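Local coordinates for protein 1-deoxy-D-xylulose 5-phosphate reductoisomerase (Zymomonas mobilis, PDB 1R0K) that catalyses the NADPH-dependent, divalent-metal-requiring rearrangement and reduction of 1-deoxy-D-xylulose 5-phosphate to 2-C-methyl-D-erythritol 4-phosphate in the non-mevalonate isoprenoid pathway, at residues H18-L21 with D22-R26; P264-R267 with T268-G271. All blocks are in the same frame, centred on the assembly; numbering follows the deposited sequence.

Contact 1 (H18-L21 with D22-R26); sequences HSTL and DLIER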
loop_
_atom_site.group_PDB
_atom_site.type_symbol
_atom_site.label_atom_id
_atom_site.label_comp_id
_atom_site.label_asym_id
_atom_site.label_seq_id
_atom_site.Cartn_x
_atom_site.Cartn_y
_atom_site.Cartn_z
ATOM N N HIS B 18 7.186 11.293 -23.461
ATOM C CA HIS B 18 5.927 11.942 -23.794
ATOM C C HIS B 18 5.052 12.076 -22.555
ATOM O O HIS B 18 4.456 13.126 -22.318
ATOM C CB HIS B 18 5.185 11.140 -24.862
ATOM C CG HIS B 18 5.667 11.401 -26.254
ATOM N ND1 HIS B 18 5.324 10.602 -27.322
ATOM C CD2 HIS B 18 6.447 12.388 -26.758
ATOM C CE1 HIS B 18 5.871 11.084 -28.425
ATOM N NE2 HIS B 18 6.558 12.167 -28.110
ATOM N N SER B 19 4.975 11.006 -21.768
ATOM C CA SER B 19 4.171 11.023 -20.550
ATOM C C SER B 19 4.759 12.015 -19.556
ATOM O O SER B 19 4.026 12.697 -18.834
ATOM C CB SER B 19 4.127 9.628 -19.922
ATOM O OG SER B 19 3.446 8.708 -20.760
ATOM N N THR B 20 6.084 12.097 -19.526
ATOM C CA THR B 20 6.761 13.013 -18.616
ATOM C C THR B 20 6.466 14.458 -19.012
ATOM O O THR B 20 6.157 15.284 -18.160
ATOM C CB THR B 20 8.289 12.780 -18.621
ATOM O OG1 THR B 20 8.563 11.427 -18.234
ATOM C CG2 THR B 20 8.982 13.730 -17.636
ATOM N N LEU B 21 6.556 14.764 -20.305
ATOM C CA LEU B 21 6.283 16.126 -20.769
ATOM C C LEU B 21 4.829 16.518 -20.526
ATOM O O LEU B 21 4.534 17.670 -20.202
ATOM C CB LEU B 21 6.631 16.258 -22.252
ATOM C CG LEU B 21 8.117 16.552 -22.501
ATOM C CD1 LEU B 21 8.448 16.407 -23.967
ATOM C CD2 LEU B 21 8.433 17.952 -22.013
ATOM N N ASP B 22 3.925 15.557 -20.682
ATOM C CA ASP B 22 2.507 15.801 -20.452
ATOM C C ASP B 22 2.338 16.427 -19.067
ATOM O O ASP B 22 1.694 17.464 -18.917
ATOM C CB ASP B 22 1.722 14.483 -20.524
ATOM C CG ASP B 22 0.224 14.678 -20.316
ATOM O OD1 ASP B 22 -0.495 14.934 -21.306
ATOM O OD2 ASP B 22 -0.234 14.582 -19.157
ATOM N N LEU B 23 2.937 15.806 -18.055
ATOM C CA LEU B 23 2.820 16.314 -16.692
ATOM C C LEU B 23 3.550 17.634 -16.487
ATOM O O LEU B 23 3.068 18.509 -15.771
ATOM C CB LEU B 23 3.335 15.272 -15.687
ATOM C CG LEU B 23 2.594 13.929 -15.695
ATOM C CD1 LEU B 23 3.053 13.080 -14.508
ATOM C CD2 LEU B 23 1.094 14.171 -15.613
ATOM N N ILE B 24 4.716 17.778 -17.114
ATOM C CA ILE B 24 5.486 19.013 -16.985
ATOM C C ILE B 24 4.732 20.198 -17.596
ATOM O O ILE B 24 4.640 21.267 -16.995
ATOM C CB ILE B 24 6.865 18.892 -17.685
ATOM C CG1 ILE B 24 7.741 17.887 -16.932
ATOM C CG2 ILE B 24 7.549 20.261 -17.740
ATOM C CD1 ILE B 24 9.058 17.579 -17.615
ATOM N N GLU B 25 4.184 19.999 -18.787
ATOM C CA GLU B 25 3.471 21.069 -19.467
ATOM C C GLU B 25 2.156 21.505 -18.819
ATOM O O GLU B 25 1.653 22.595 -19.107
ATOM C CB GLU B 25 3.284 20.692 -20.932
ATOM C CG GLU B 25 4.606 20.766 -21.689
ATOM C CD GLU B 25 4.472 20.429 -23.152
ATOM O OE1 GLU B 25 4.641 19.242 -23.514
ATOM O OE2 GLU B 25 4.187 21.359 -23.936
ATOM N N ARG B 26 1.615 20.670 -17.936
ATOM C CA ARG B 26 0.391 21.001 -17.206
ATOM C C ARG B 26 0.812 21.784 -15.966
ATOM O O ARG B 26 -0.022 22.209 -15.168
ATOM C CB ARG B 26 -0.335 19.731 -16.748
ATOM C CG ARG B 26 -0.831 18.844 -17.864
ATOM C CD ARG B 26 -1.346 17.513 -17.328
ATOM N NE ARG B 26 -1.791 16.653 -18.418
ATOM C CZ ARG B 26 -2.926 16.821 -19.084
ATOM N NH1 ARG B 26 -3.745 17.814 -18.764
ATOM N NH2 ARG B 26 -3.232 16.010 -20.086
#
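Helix 15-25 follows the first strand of the NADPH-binding Rossmann domain, and Thr20 meets Ile24 along its buried flank. The two side chains lie side by side and point the same way, with Thr20 CG2 3.8 Å from Ile24 CD1. The Thr20 methyl stands opposite its own backbone N (the hydroxyl has chi1 -59°). This leaves the hydroxyl beside the backbone N, where it bonds to the carbonyl of Ile16 one turn earlier. Beyond the helix, Thr20 and Ile24 both pack on Val9 of strand 5-10. Backbone bonds between residues four apart join the turns. Asp22 N donates to His18 O at 3.0 Å, and Ile24 N to Thr20 O at 3.1 Å. Glu25 N reaches Leu21 O at 2.7 Å and is nearly straight, with an N-H...O angle of 170°. Glu25 also lays its CB and CG against Leu21 O, while its OE1 stops 3.8 Å from Leu21 CB. Its OE2 forms a salt bridge with Arg51. Asp22 and Arg26 form a salt bridge one turn apart. Arg26 meets the carboxylate side-on with two nitrogens. Its NE lies 2.7 Å from Asp22 OD2; the oxygen is in the guanidinium plane, but NE meets it from 45° above the carboxylate plane. Its NH2 reaches the syn lone pair of Asp22 OD1 at 3.2 Å, so two bonds limit how the carboxylate can turn. Arg267 of helix 267-275 is a second charged partner of Asp22 OD2. With an alanine in place of Asp22, Arg26 and Arg267 would probably lose the carboxylate they share and be left as close like charges. The buried flank packed on the sheet is as expected of the first helix of a Rossmann beta-alpha-beta crossover, here connecting strands 5-10 and 31-38.

Contact 2 (P264-R267 with T268-G271); sequences PDMR and TPIG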
loop_
_atom_site.group_PDB
_atom_site.type_symbol
_atom_site.label_atom_id
_atom_site.label_comp_id
_atom_site.label_asym_id
_atom_site.label_seq_id
_atom_site.Cartn_x
_atom_site.Cartn_y
_atom_site.Cartn_z
ATOM N N PRO B 264 -3.034 1.276 -15.748
ATOM C CA PRO B 264 -1.688 1.164 -16.319
ATOM C C PRO B 264 -1.008 2.466 -16.767
ATOM O O PRO B 264 0.143 2.444 -17.205
ATOM C CB PRO B 264 -1.899 0.194 -17.477
ATOM C CG PRO B 264 -3.283 0.534 -17.936
ATOM C CD PRO B 264 -4.041 0.680 -16.647
ATOM N N ASP B 265 -1.711 3.591 -16.657
ATOM C CA ASP B 265 -1.169 4.890 -17.066
ATOM C C ASP B 265 0.184 5.164 -16.404
ATOM O O ASP B 265 0.279 5.264 -15.176
ATOM C CB ASP B 265 -2.149 5.999 -16.685
ATOM C CG ASP B 265 -1.926 7.279 -17.473
ATOM O OD1 ASP B 265 -0.758 7.669 -17.682
ATOM O OD2 ASP B 265 -2.933 7.902 -17.874
ATOM N N MET B 266 1.224 5.310 -17.219
ATOM C CA MET B 266 2.559 5.556 -16.691
ATOM C C MET B 266 2.711 6.929 -16.045
ATOM O O MET B 266 3.729 7.208 -15.414
ATOM C CB MET B 266 3.608 5.372 -17.790
ATOM C CG MET B 266 3.889 3.915 -18.139
ATOM S SD MET B 266 4.444 2.953 -16.700
ATOM C CE MET B 266 6.063 3.702 -16.366
ATOM N N ARG B 267 1.713 7.794 -16.205
ATOM C CA ARG B 267 1.795 9.112 -15.582
ATOM C C ARG B 267 1.655 8.983 -14.068
ATOM O O ARG B 267 2.024 9.890 -13.326
ATOM C CB ARG B 267 0.725 10.060 -16.140
ATOM C CG ARG B 267 1.086 10.612 -17.518
ATOM C CD ARG B 267 -0.022 11.463 -18.114
ATOM N NE ARG B 267 -1.225 10.675 -18.368
ATOM C CZ ARG B 267 -2.293 11.132 -19.015
ATOM N NH1 ARG B 267 -2.301 12.378 -19.478
ATOM N NH2 ARG B 267 -3.358 10.354 -19.181
ATOM N N THR B 268 1.128 7.855 -13.602
ATOM C CA THR B 268 0.989 7.669 -12.161
ATOM C C THR B 268 2.375 7.485 -11.541
ATOM O O THR B 268 2.749 8.228 -10.642
ATOM C CB THR B 268 0.066 6.478 -11.819
ATOM O OG1 THR B 268 -1.278 6.811 -12.193
ATOM C CG2 THR B 268 0.110 6.171 -10.317
ATOM N N PRO B 269 3.151 6.490 -12.004
ATOM C CA PRO B 269 4.484 6.344 -11.406
ATOM C C PRO B 269 5.388 7.543 -11.735
ATOM O O PRO B 269 6.174 7.980 -10.900
ATOM C CB PRO B 269 4.997 5.027 -12.004
ATOM C CG PRO B 269 4.238 4.920 -13.316
ATOM C CD PRO B 269 2.854 5.355 -12.896
ATOM N N ILE B 270 5.275 8.082 -12.948
ATOM C CA ILE B 270 6.097 9.234 -13.314
ATOM C C ILE B 270 5.703 10.399 -12.414
ATOM O O ILE B 270 6.560 11.065 -11.835
ATOM C CB ILE B 270 5.908 9.640 -14.806
ATOM C CG1 ILE B 270 6.488 8.562 -15.724
ATOM C CG2 ILE B 270 6.613 10.968 -15.088
ATOM C CD1 ILE B 270 6.209 8.793 -17.197
ATOM N N GLY B 271 4.397 10.631 -12.290
ATOM C CA GLY B 271 3.914 11.708 -11.443
ATOM C C GLY B 271 4.451 11.571 -10.028
ATOM O O GLY B 271 4.729 12.565 -9.357
#
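Met266 packs on Pro269 where the loop after strand 257-261 turns into helix 267-275. The two side chains cross at about a right angle, and Met266 CE lies 3.8 Å from Pro269 CG. The methionine chain bends at both chi2 (-58°) and chi3 (-67°), which folds its sulfur and methyl back towards the proline ring. Its CB also lies 4.3 Å from Ile270 CD1. Met266 touches Ile16 and Ser151 as well, predicted to bind NADPH and the substrate, respectively. Ile270 extends the apolar side by packing on Ser19 and Thr20 of helix 15-25. The backbone bonds start the helix. Thr268 N donates to Asp265 O across the turn. Ile270 N then reaches Met266 O at 3.0 Å, and Gly271 N reaches Arg267 O at 2.7 Å from above the carbonyl plane. The Thr268 hydroxyl bonds to the carbonyl of Asp254 of the second subunit, tying this first turn to the dimer partner. The charged group lies at the entry to the helix. Asp265 OD1 accepts from Arg267 N at 2.9 Å, on the anti side, and from Arg267 NE at 3.1 Å, on the syn side. Both donors come from the same face of the carboxylate plane. Arg267 NH2 takes the syn lone pair of Asp265 OD2 at 2.8 Å, and that oxygen lies nearly in the guanidinium plane. This side-on grip limits how the two groups can turn against each other, and the bend at chi3 (-64°) brings the guanidinium back to the aspartate. The third guanidinium nitrogen, NH1, pairs with Asp22. An aspartate that accepts from the backbone N two residues later and also pairs with that residue's guanidinium is a helix-start arrangement, a side-chain capping bond reinforced by a salt bridge.

In the fold
Contacts 1 and 2 lie in the NADPH-binding and C-terminal parts of the chain, yet their centres are only 11 Å apart. Asp22 OD2 and Arg267 NH1 join them by a salt bridge of 3.0 Å. Arg26 NH2 lies 3.8 Å from that same NH1, so the carboxylate probably offsets the two like charges. Apolar contacts accompany the bridge. Leu23 CD1 packs 3.5 Å from Gly271 CA, and Ser19 CB lies 3.5 Å from Ile270 CD1. Helix 267-275 thus packs against helix 15-25. Thr20 and Met266 each come within about 4 Å of the side chain of Ile16, a predicted NADPH-binding residue. The Met266 side chain is also about 3 Å from that of Ser151, predicted to bind 1-deoxy-D-xylulose 5-phosphate.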